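Local structure of trafficking protein particle complex subunit 3 (Naegleria fowleri, 6AQ3) at residues M33-L38 with L141-I146; R83-T88 with T115-V120; P125-V130 with K168-G173; V162-K167 with I179-K184. The protein is a subunit of the transport protein particle (TRAPP) complex, probably acting in vesicle tethering, and carries covalently bound palmitic acid. One frame throughout, in Å; residues are numbered along the deposited sequence.

Contact 1. Residues M33-L38 with L141-I146; sequences MTYGSL and LYYSNI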
# COMPACT_ATOMS: atom_id res chain seq x y z
N MET C 33 -3.33 -1.12 -5.09
CA MET C 33 -4.22 0.04 -5.22
C MET C 33 -3.79 1.20 -4.33
O MET C 33 -3.89 2.37 -4.73
CB MET C 33 -5.68 -0.36 -4.93
CG MET C 33 -6.30 -1.20 -6.03
SD MET C 33 -8.05 -1.57 -5.72
CE MET C 33 -8.01 -2.83 -4.45
N THR C 34 -3.31 0.91 -3.12
CA THR C 34 -2.81 1.97 -2.26
C THR C 34 -1.61 2.66 -2.91
O THR C 34 -1.54 3.89 -2.97
CB THR C 34 -2.44 1.42 -0.89
OG1 THR C 34 -3.58 0.79 -0.30
CG2 THR C 34 -1.94 2.53 0.02
N TYR C 35 -0.64 1.86 -3.38
CA TYR C 35 0.50 2.41 -4.10
C TYR C 35 0.06 3.18 -5.33
O TYR C 35 0.56 4.28 -5.60
CB TYR C 35 1.48 1.28 -4.48
CG TYR C 35 2.73 1.77 -5.19
CD1 TYR C 35 3.65 2.58 -4.51
CD2 TYR C 35 3.00 1.44 -6.50
CE1 TYR C 35 4.78 3.05 -5.12
CE2 TYR C 35 4.16 1.91 -7.14
CZ TYR C 35 5.05 2.72 -6.43
OH TYR C 35 6.20 3.21 -7.01
N GLY C 36 -0.93 2.63 -6.06
CA GLY C 36 -1.45 3.32 -7.24
C GLY C 36 -2.03 4.69 -6.92
O GLY C 36 -1.83 5.64 -7.69
N SER C 37 -2.72 4.82 -5.78
CA SER C 37 -3.21 6.13 -5.37
C SER C 37 -2.05 7.09 -5.09
O SER C 37 -2.18 8.30 -5.29
CB SER C 37 -4.09 6.02 -4.12
OG SER C 37 -5.11 5.05 -4.27
N LEU C 38 -0.94 6.57 -4.57
CA LEU C 38 0.23 7.41 -4.33
C LEU C 38 0.81 7.93 -5.64
O LEU C 38 1.03 9.13 -5.79
CB LEU C 38 1.28 6.63 -3.53
CG LEU C 38 2.68 7.25 -3.39
CD1 LEU C 38 2.65 8.63 -2.71
CD2 LEU C 38 3.58 6.32 -2.61
N LEU C 141 8.33 7.70 -16.84
CA LEU C 141 8.00 7.38 -15.46
C LEU C 141 8.35 5.93 -15.18
O LEU C 141 8.07 5.03 -15.99
CB LEU C 141 6.51 7.59 -15.21
CG LEU C 141 5.91 7.02 -13.93
CD1 LEU C 141 6.31 7.90 -12.76
CD2 LEU C 141 4.38 6.90 -14.07
N TYR C 142 8.98 5.68 -14.04
CA TYR C 142 9.18 4.31 -13.58
C TYR C 142 8.18 4.07 -12.45
O TYR C 142 8.47 4.26 -11.26
CB TYR C 142 10.63 4.07 -13.16
CG TYR C 142 11.55 3.90 -14.34
CD1 TYR C 142 11.32 2.88 -15.28
CD2 TYR C 142 12.67 4.73 -14.51
CE1 TYR C 142 12.18 2.70 -16.37
CE2 TYR C 142 13.53 4.56 -15.61
CZ TYR C 142 13.27 3.54 -16.53
OH TYR C 142 14.10 3.36 -17.61
N TYR C 143 7.00 3.61 -12.87
CA TYR C 143 5.85 3.47 -11.98
C TYR C 143 6.19 2.76 -10.68
O TYR C 143 5.70 3.14 -9.61
CB TYR C 143 4.75 2.72 -12.72
CG TYR C 143 3.44 2.66 -11.97
CD1 TYR C 143 2.51 3.70 -12.06
CD2 TYR C 143 3.15 1.59 -11.15
CE1 TYR C 143 1.29 3.65 -11.37
CE2 TYR C 143 1.97 1.53 -10.46
CZ TYR C 143 1.05 2.56 -10.57
OH TYR C 143 -0.10 2.47 -9.85
N SER C 144 7.02 1.72 -10.74
CA SER C 144 7.38 0.89 -9.58
C SER C 144 8.72 1.25 -8.96
O SER C 144 9.33 0.40 -8.31
CB SER C 144 7.40 -0.58 -9.97
OG SER C 144 6.13 -1.00 -10.37
N ASN C 145 9.17 2.50 -9.09
CA ASN C 145 10.52 2.85 -8.66
C ASN C 145 10.73 2.65 -7.17
O ASN C 145 11.89 2.49 -6.74
CB ASN C 145 10.84 4.30 -9.02
CG ASN C 145 12.28 4.47 -9.50
OD1 ASN C 145 12.86 3.53 -10.04
ND2 ASN C 145 12.85 5.66 -9.32
N ILE C 146 9.65 2.61 -6.39
CA ILE C 146 9.76 2.32 -4.96
C ILE C 146 10.55 1.03 -4.71
O ILE C 146 11.17 0.88 -3.66
CB ILE C 146 8.36 2.26 -4.34
CG1 ILE C 146 8.44 2.36 -2.82
CG2 ILE C 146 7.67 0.95 -4.72
CD1 ILE C 146 7.13 2.77 -2.18
O HOH W 1 -2.11 4.49 -10.57
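Y35, on the helix 25-42, reaches across to the loop 141-146 and meets it at three points. Its CG stands anti to the backbone N (chi1 -178°), which sends the ring out from the helix and brings the phenol to the loop backbone. There OH donates to Y143 O at 2.6 Å, and this oxygen lies at the edge of the Y35 ring, near its plane. The bond is bent at the acceptor, with a C=O...OH angle of 142°, and the donor lies somewhat off the carbonyl plane. The ring also turns an edge, through CE2, to the face of Y143 in an offset edge-to-face pair, with planes at 86° and centroids 5.7 Å apart. I146 supplies the third point, its CG2 packing against Y35 CE1 at 3.6 Å.

One residue on, G36 has no side chain, and the phenol of Y143 settles against the helix backbone, its OH 3.1 Å from G36 CA. A water in the plane of the Y143 ring bridges the same pair, donating to G36 O at 3.1 Å and to Y143 OH at 2.9 Å. G36 O also takes a bond from T40 OG1.

On the loop side, a type I turn from Y142 to N145, closed by N145 N to Y142 O, presents the Y143 carbonyl. T34 of the second subunit packs on Y35, and I146 touches a palmitic acid. The contact thus joins helix 25-42 to the loop before helix 146-157, next to bound lipid and the dimer partner of this TRAPP-family protein.

Contact 2. Residues R83-T88 with T115-V120; sequences REFKDT and TEYSIV. With EDO (1,2-ethanediol), chain O.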
# COMPACT_ATOMS: atom_id res chain seq x y z
N ARG C 83 27.30 -11.76 3.14
CA ARG C 83 28.68 -11.32 3.20
C ARG C 83 29.13 -10.72 1.87
O ARG C 83 29.87 -9.73 1.85
CB ARG C 83 29.60 -12.50 3.55
CG ARG C 83 31.02 -12.09 3.89
CD ARG C 83 31.95 -13.28 4.01
NE ARG C 83 32.44 -13.71 2.70
CZ ARG C 83 31.92 -14.70 1.99
NH1 ARG C 83 32.45 -15.01 0.82
NH2 ARG C 83 30.87 -15.38 2.45
N GLU C 84 28.70 -11.30 0.76
CA GLU C 84 29.13 -10.84 -0.54
C GLU C 84 27.95 -10.29 -1.34
O GLU C 84 26.84 -10.82 -1.29
CB GLU C 84 29.82 -11.96 -1.33
CG GLU C 84 31.23 -12.27 -0.83
CD GLU C 84 32.26 -11.33 -1.43
OE1 GLU C 84 32.31 -11.22 -2.67
OE2 GLU C 84 33.00 -10.68 -0.66
N PHE C 85 28.25 -9.25 -2.13
CA PHE C 85 27.27 -8.60 -2.98
C PHE C 85 26.65 -9.58 -3.96
O PHE C 85 25.46 -9.50 -4.27
CB PHE C 85 27.92 -7.43 -3.73
CG PHE C 85 27.01 -6.77 -4.76
CD1 PHE C 85 25.99 -5.90 -4.38
CD2 PHE C 85 27.19 -7.03 -6.11
CE1 PHE C 85 25.18 -5.30 -5.33
CE2 PHE C 85 26.38 -6.44 -7.06
CZ PHE C 85 25.37 -5.57 -6.67
N LYS C 86 27.47 -10.47 -4.52
CA LYS C 86 26.96 -11.48 -5.45
C LYS C 86 25.85 -12.32 -4.81
O LYS C 86 24.96 -12.78 -5.52
CB LYS C 86 28.11 -12.39 -5.91
N ASP C 87 25.89 -12.51 -3.49
CA ASP C 87 24.87 -13.31 -2.81
C ASP C 87 23.51 -12.62 -2.78
O ASP C 87 22.48 -13.30 -2.64
CB ASP C 87 25.28 -13.60 -1.37
CG ASP C 87 26.58 -14.35 -1.26
OD1 ASP C 87 26.82 -15.24 -2.11
OD2 ASP C 87 27.36 -14.05 -0.32
N THR C 88 23.48 -11.29 -2.88
CA THR C 88 22.21 -10.59 -2.76
C THR C 88 21.28 -10.90 -3.92
O THR C 88 20.07 -10.80 -3.76
CB THR C 88 22.43 -9.08 -2.67
OG1 THR C 88 22.92 -8.60 -3.93
CG2 THR C 88 23.46 -8.77 -1.57
N THR C 115 30.20 -7.10 -9.70
CA THR C 115 29.70 -5.96 -8.95
C THR C 115 28.39 -5.42 -9.53
O THR C 115 27.84 -4.45 -9.00
CB THR C 115 30.74 -4.84 -8.90
OG1 THR C 115 31.05 -4.41 -10.23
CG2 THR C 115 32.03 -5.35 -8.21
N GLU C 116 27.89 -6.02 -10.61
CA GLU C 116 26.63 -5.61 -11.21
C GLU C 116 25.85 -6.83 -11.66
O GLU C 116 26.43 -7.79 -12.19
CB GLU C 116 26.80 -4.71 -12.43
CG GLU C 116 27.72 -3.55 -12.29
CD GLU C 116 27.73 -2.71 -13.53
OE1 GLU C 116 28.40 -1.66 -13.54
OE2 GLU C 116 27.05 -3.11 -14.50
N TYR C 117 24.54 -6.77 -11.47
CA TYR C 117 23.64 -7.75 -12.04
C TYR C 117 22.31 -7.05 -12.27
O TYR C 117 22.06 -5.97 -11.74
CB TYR C 117 23.49 -8.98 -11.13
CG TYR C 117 22.94 -8.70 -9.74
CD1 TYR C 117 21.56 -8.58 -9.53
CD2 TYR C 117 23.78 -8.54 -8.64
CE1 TYR C 117 21.04 -8.31 -8.26
CE2 TYR C 117 23.26 -8.28 -7.37
CZ TYR C 117 21.89 -8.17 -7.19
OH TYR C 117 21.36 -7.92 -5.95
N SER C 118 21.47 -7.68 -13.08
CA SER C 118 20.12 -7.19 -13.30
C SER C 118 19.13 -8.20 -12.76
O SER C 118 19.40 -9.41 -12.76
CB SER C 118 19.83 -6.94 -14.78
OG SER C 118 20.62 -5.87 -15.28
N ILE C 119 17.98 -7.70 -12.32
CA ILE C 119 16.86 -8.53 -11.89
C ILE C 119 15.77 -8.34 -12.94
O ILE C 119 15.24 -7.23 -13.10
CB ILE C 119 16.36 -8.13 -10.48
CG1 ILE C 119 17.46 -8.34 -9.42
CG2 ILE C 119 15.15 -8.94 -10.09
CD1 ILE C 119 17.07 -7.85 -8.02
N VAL C 120 15.43 -9.41 -13.66
CA VAL C 120 14.45 -9.33 -14.73
C VAL C 120 13.21 -10.14 -14.35
O VAL C 120 13.32 -11.21 -13.75
CB VAL C 120 15.03 -9.83 -16.08
CG1 VAL C 120 16.12 -8.88 -16.57
CG2 VAL C 120 15.56 -11.24 -15.95
C1 EDO O . 31.02 -9.90 -5.45
O1 EDO O . 30.10 -10.20 -4.39
C2 EDO O . 31.42 -8.43 -5.42
O2 EDO O . 32.02 -8.11 -4.16
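F85 and Y117 lean against each other at a slant, with ring planes 37° apart and centroids separated by 5.2 Å. The closest carbons are F85 CZ and Y117 CE2, at 3.5 Å. F85 also turns the CE2 corner of its ring to the strand backbone, CE2 lying 3.1 Å from T115 O. This reach follows from chi1 of 174°, which puts CG anti to the backbone N.

The second pairing is polar. T88 comes at Y117 crosswise, and Y117 OH donates to T88 OG1 at 2.6 Å, the threonine oxygen sitting at the edge of the tyrosine ring. T88 OG1 in turn donates to F85 O at 2.7 Å, in the carbonyl plane. With chi1 near 69°, OG1 lies between N and C of its own backbone, where it can turn back to the preceding turn while meeting the phenol. The result is a relay from tyrosine to threonine to carbonyl. F85 O accepts T88 N as well, so two donors grip it.

Beside this core, the bound 1,2-ethanediol receives K86 N on O1 at 2.6 Å and returns a bond from O1 to E84 OE1 at 3.0 Å; Y186 OH also binds it.

Among its neighbours, the start of helix 85-101 lies over the sheet. F85 packs on V181 and L183 of strand 177-186 and on M160 and V162 of strand 160-168, Y117 of strand 116-121 packs on A89 and I92 of the helix, and T88 touches a palmitic acid.

Contact 3. Residues P125-V130 with K168-G173; sequences PLNDFV and KCPLLG. With EDO (1,2-ethanediol), chain H.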
# COMPACT_ATOMS: atom_id res chain seq x y z
N PRO C 125 2.51 -7.23 -9.95
CA PRO C 125 1.15 -6.90 -9.48
C PRO C 125 0.89 -5.42 -9.27
O PRO C 125 -0.26 -4.99 -9.39
CB PRO C 125 1.02 -7.68 -8.17
CG PRO C 125 2.43 -7.85 -7.69
CD PRO C 125 3.23 -8.06 -8.97
N LEU C 126 1.93 -4.62 -9.00
CA LEU C 126 1.69 -3.18 -8.88
C LEU C 126 1.22 -2.59 -10.20
O LEU C 126 0.57 -1.54 -10.21
CB LEU C 126 2.95 -2.45 -8.42
CG LEU C 126 3.66 -2.91 -7.15
CD1 LEU C 126 4.81 -1.94 -6.92
CD2 LEU C 126 2.71 -3.02 -5.94
N ASN C 127 1.57 -3.22 -11.32
CA ASN C 127 1.24 -2.71 -12.65
C ASN C 127 -0.18 -3.03 -13.10
O ASN C 127 -0.59 -2.54 -14.16
CB ASN C 127 2.22 -3.26 -13.70
CG ASN C 127 3.55 -2.56 -13.67
OD1 ASN C 127 3.75 -1.62 -12.90
ND2 ASN C 127 4.47 -2.99 -14.52
N ASP C 128 -0.92 -3.86 -12.37
CA ASP C 128 -2.22 -4.36 -12.82
C ASP C 128 -3.20 -3.23 -13.14
O ASP C 128 -3.42 -2.33 -12.33
CB ASP C 128 -2.81 -5.29 -11.75
CG ASP C 128 -2.12 -6.64 -11.72
OD1 ASP C 128 -1.15 -6.83 -12.50
OD2 ASP C 128 -2.51 -7.49 -10.90
N PHE C 129 -3.79 -3.31 -14.33
CA PHE C 129 -4.83 -2.38 -14.78
C PHE C 129 -4.31 -0.95 -14.91
O PHE C 129 -5.10 0.01 -14.98
CB PHE C 129 -6.04 -2.43 -13.85
CG PHE C 129 -6.66 -3.80 -13.73
CD1 PHE C 129 -6.72 -4.66 -14.82
CD2 PHE C 129 -7.15 -4.25 -12.51
CE1 PHE C 129 -7.28 -5.93 -14.70
CE2 PHE C 129 -7.72 -5.52 -12.38
CZ PHE C 129 -7.78 -6.36 -13.49
N VAL C 130 -2.99 -0.77 -14.96
CA VAL C 130 -2.37 0.55 -15.08
C VAL C 130 -2.05 0.79 -16.54
O VAL C 130 -1.57 -0.11 -17.25
CB VAL C 130 -1.10 0.66 -14.22
CG1 VAL C 130 -0.39 1.99 -14.44
CG2 VAL C 130 -1.42 0.46 -12.75
N LYS C 168 14.21 -1.27 -17.77
CA LYS C 168 13.15 -1.64 -18.69
C LYS C 168 11.88 -1.90 -17.89
O LYS C 168 11.94 -2.46 -16.80
CB LYS C 168 13.55 -2.88 -19.51
CG LYS C 168 14.63 -2.58 -20.54
CD LYS C 168 15.26 -3.82 -21.15
CE LYS C 168 14.28 -4.58 -22.02
NZ LYS C 168 14.96 -5.64 -22.83
N CYS C 169 10.73 -1.46 -18.43
CA CYS C 169 9.41 -1.66 -17.81
C CYS C 169 8.35 -1.83 -18.89
O CYS C 169 8.30 -1.02 -19.83
CB CYS C 169 9.03 -0.49 -16.88
SG CYS C 169 7.54 -0.73 -15.83
N PRO C 170 7.51 -2.87 -18.82
CA PRO C 170 6.48 -3.05 -19.86
C PRO C 170 5.49 -1.91 -19.97
O PRO C 170 4.94 -1.69 -21.06
CB PRO C 170 5.80 -4.38 -19.46
CG PRO C 170 6.37 -4.77 -18.16
CD PRO C 170 7.70 -4.07 -18.00
N LEU C 171 5.25 -1.14 -18.91
CA LEU C 171 4.38 0.02 -19.07
C LEU C 171 4.93 1.03 -20.07
O LEU C 171 4.16 1.86 -20.58
CB LEU C 171 4.15 0.73 -17.72
CG LEU C 171 3.41 -0.06 -16.65
CD1 LEU C 171 3.36 0.74 -15.36
CD2 LEU C 171 2.00 -0.38 -17.16
N LEU C 172 6.23 1.00 -20.34
CA LEU C 172 6.85 1.88 -21.31
C LEU C 172 7.07 1.20 -22.65
O LEU C 172 7.74 1.76 -23.52
CB LEU C 172 8.18 2.41 -20.76
CG LEU C 172 8.18 2.99 -19.33
CD1 LEU C 172 9.58 3.05 -18.81
CD2 LEU C 172 7.57 4.38 -19.29
N GLY C 173 6.49 0.02 -22.85
CA GLY C 173 6.62 -0.71 -24.09
C GLY C 173 7.76 -1.70 -24.13
O GLY C 173 7.99 -2.31 -25.18
C1 EDO H . -3.94 0.10 -10.28
O1 EDO H . -4.40 1.09 -9.36
C2 EDO H . -3.32 -1.07 -9.52
O2 EDO H . -4.29 -2.13 -9.41
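N127 and L171 face each other from two loops that flank the sheet of the TRAPP fold, one following strand 116-121 and the other linking the hairpin strands 160-168 and 177-186. Each carries a short 3-10 turn, and no hydrogen bond joins them, so packing alone makes the contact.

The amide of N127 is set by a chi1 of -77°, which puts CG beside the backbone N and anti to the carbonyl carbon. Held this way, the flat group takes the leucine over one of its faces: L171 CD1 lies on the oxygen side, 3.4 Å from N127 OD1, while L171 CG is nearer the nitrogen, 3.8 Å from N127 ND2. C169 SG is a more distant neighbour of the nitrogen, at 4.0 Å from N127 ND2.

L171 carries the other side of the contact. Its CD1 is shared between the asparagine and V130, whereas CD2 goes to V130 O at 3.6 Å. V130 meets the leucine crosswise and brings CG1 to within 4.1 Å of L171 CD1; its chi1 of 175° puts that methyl anti to the backbone N.

A type II turn from N127 to V130, closed by V130 N to N127 O, places both residues on the same partner. F129 within it packs on R66 of the second subunit, whose NH2 also binds a 1,2-ethanediol. The other methyl of V130, CG2, rests 3.5 Å from C1 of that diol.

Contact 4. Residues V162-K167 with I179-K184; sequences VECEYK and IRVRLK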
# COMPACT_ATOMS: atom_id res chain seq x y z
N VAL C 162 24.82 0.59 -2.52
CA VAL C 162 24.54 0.19 -3.89
C VAL C 162 23.78 1.30 -4.59
O VAL C 162 23.16 2.16 -3.96
CB VAL C 162 23.73 -1.14 -3.96
CG1 VAL C 162 24.44 -2.26 -3.19
CG2 VAL C 162 22.29 -0.92 -3.45
N GLU C 163 23.84 1.27 -5.92
CA GLU C 163 22.97 2.05 -6.78
C GLU C 163 22.05 1.07 -7.51
O GLU C 163 22.49 0.01 -7.98
CB GLU C 163 23.78 2.89 -7.77
CG GLU C 163 24.37 4.16 -7.14
CD GLU C 163 25.32 4.90 -8.07
OE1 GLU C 163 26.15 5.68 -7.58
OE2 GLU C 163 25.29 4.66 -9.29
N CYS C 164 20.76 1.39 -7.55
CA CYS C 164 19.75 0.47 -8.07
C CYS C 164 18.72 1.27 -8.86
O CYS C 164 18.04 2.13 -8.29
CB CYS C 164 19.08 -0.29 -6.92
SG CYS C 164 17.83 -1.43 -7.47
N GLU C 165 18.62 1.00 -10.17
CA GLU C 165 17.74 1.76 -11.04
C GLU C 165 17.01 0.85 -12.02
O GLU C 165 17.49 -0.23 -12.39
CB GLU C 165 18.50 2.84 -11.83
CG GLU C 165 19.62 2.29 -12.72
CD GLU C 165 20.96 2.18 -11.99
OE1 GLU C 165 21.09 2.77 -10.89
OE2 GLU C 165 21.90 1.52 -12.51
N TYR C 166 15.83 1.32 -12.43
CA TYR C 166 15.06 0.65 -13.47
C TYR C 166 15.70 0.89 -14.83
O TYR C 166 16.18 1.98 -15.13
CB TYR C 166 13.61 1.16 -13.48
CG TYR C 166 12.59 0.17 -12.96
CD1 TYR C 166 12.11 -0.86 -13.79
CD2 TYR C 166 12.09 0.26 -11.66
CE1 TYR C 166 11.17 -1.78 -13.32
CE2 TYR C 166 11.15 -0.66 -11.17
CZ TYR C 166 10.70 -1.67 -12.01
OH TYR C 166 9.78 -2.55 -11.52
N LYS C 167 15.72 -0.15 -15.65
CA LYS C 167 16.18 -0.02 -17.03
C LYS C 167 15.11 -0.33 -18.05
O LYS C 167 15.10 0.28 -19.12
CB LYS C 167 17.41 -0.92 -17.26
CG LYS C 167 18.55 -0.67 -16.28
CD LYS C 167 19.66 0.19 -16.87
CE LYS C 167 19.60 1.64 -16.36
NZ LYS C 167 20.75 2.46 -16.86
N ILE C 179 15.70 -4.48 -13.49
CA ILE C 179 16.24 -3.59 -12.47
C ILE C 179 17.74 -3.89 -12.33
O ILE C 179 18.12 -5.05 -12.18
CB ILE C 179 15.51 -3.78 -11.13
CG1 ILE C 179 14.07 -3.29 -11.26
CG2 ILE C 179 16.24 -3.03 -10.03
CD1 ILE C 179 13.19 -3.57 -10.05
N ARG C 180 18.56 -2.85 -12.38
CA ARG C 180 20.01 -2.96 -12.31
C ARG C 180 20.46 -2.69 -10.88
O ARG C 180 20.00 -1.72 -10.26
CB ARG C 180 20.68 -1.96 -13.24
CG ARG C 180 22.18 -2.18 -13.46
CD ARG C 180 22.37 -3.49 -14.20
NE ARG C 180 23.72 -3.67 -14.70
CZ ARG C 180 24.16 -4.78 -15.26
NH1 ARG C 180 23.35 -5.82 -15.41
NH2 ARG C 180 25.42 -4.86 -15.69
N VAL C 181 21.36 -3.53 -10.37
CA VAL C 181 21.90 -3.37 -9.02
C VAL C 181 23.42 -3.35 -9.15
O VAL C 181 24.01 -4.32 -9.63
CB VAL C 181 21.46 -4.51 -8.08
CG1 VAL C 181 21.92 -4.21 -6.67
CG2 VAL C 181 19.92 -4.71 -8.13
N ARG C 182 24.04 -2.25 -8.69
CA ARG C 182 25.49 -2.04 -8.79
C ARG C 182 26.09 -1.72 -7.43
O ARG C 182 25.58 -0.86 -6.70
CB ARG C 182 25.80 -0.93 -9.79
CG ARG C 182 25.32 -1.30 -11.19
CD ARG C 182 25.58 -0.26 -12.26
NE ARG C 182 24.70 0.90 -12.11
CZ ARG C 182 25.08 2.08 -11.63
NH1 ARG C 182 26.35 2.28 -11.26
NH2 ARG C 182 24.19 3.07 -11.54
N LEU C 183 27.16 -2.44 -7.07
CA LEU C 183 27.87 -2.20 -5.82
C LEU C 183 28.83 -1.01 -5.94
O LEU C 183 29.68 -0.97 -6.83
CB LEU C 183 28.66 -3.44 -5.41
CG LEU C 183 29.58 -3.22 -4.22
CD1 LEU C 183 28.73 -3.11 -2.97
CD2 LEU C 183 30.61 -4.33 -4.07
N LYS C 184 28.69 -0.05 -5.03
CA LYS C 184 29.57 1.12 -4.94
C LYS C 184 30.67 0.94 -3.91
O LYS C 184 31.84 1.20 -4.20
CB LYS C 184 28.74 2.37 -4.63
CG LYS C 184 27.97 2.87 -5.83
CD LYS C 184 29.01 3.16 -6.92
CE LYS C 184 28.45 3.28 -8.32
NZ LYS C 184 29.59 3.63 -9.21
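I179 and Y166 meet on the buried face, where CG1 of the isoleucine stands over the centre of the tyrosine ring, 3.7 Å from the centroid and only 7° off the ring normal, a clear CH-pi contact. Next to it, C164 SG lies 3.4 Å from I179 CG2 and also packs on V181 CG2, and V162 continues the apolar row towards V181 and L183. Helix 146-157 covers this face, with I151 on C164 and L155 on V162, while F85 of helix 85-101 packs against V162, V181 and L183.

The backbone frame is that of a regular antiparallel beta hairpin, the segment axes running at 161° to each other. E163 and R182 form a hydrogen-bonded pair, with E163 N to R182 O at 2.9 Å and R182 N to E163 O at 2.8 Å, and E165 with R180 forms another. Between them C164 and V181 make a non-hydrogen-bonded pair.

The opposite face, with E163, E165, R180 and R182, is polar and partly open to solvent. R182 grips E165 side-on, NE and NH2 both reaching OE2. NE, at 2.9 Å, meets the syn lone pair of E165 OE2, which lies in the guanidinium plane. E165 CG sits between its backbone N and carbonyl carbon (chi1 59°), and a bend at chi2 then curls the carboxylate over to R182. The same NH2 also donates to E163 OE2 at 3.0 Å; that oxygen accepts with its anti lone pair and is tilted off the guanidinium plane. R180 turns instead to E116 and S118 of strand 116-121. At the exposed end, K184 crosses E163 at a slant with CE 3.4 Å from OE1, but its NZ stays 4.3 Å from that oxygen, too far for a salt bridge.

Contacts 1 and 2 are buried, contact 4 is partly buried, and contact 3 lies at the surface. Contacts 2 and 4 share the sheet: strands 116-121 and 177-186 are neighbours in it, joined by backbone pairing and by the E116-R180 salt bridge. Contacts 1 and 3 lie together, their centres about 10 Å apart, with Y143 packed on L126, whereas the centres of contacts 1 and 2 are about 24 Å apart on opposite sides of the chain's centre. Chemistry follows place: tyrosine hydroxyls serve polar atoms inside contacts 1 and 2, contact 3 relies on van der Waals packing, and contact 4 adds a charged network on its outer face.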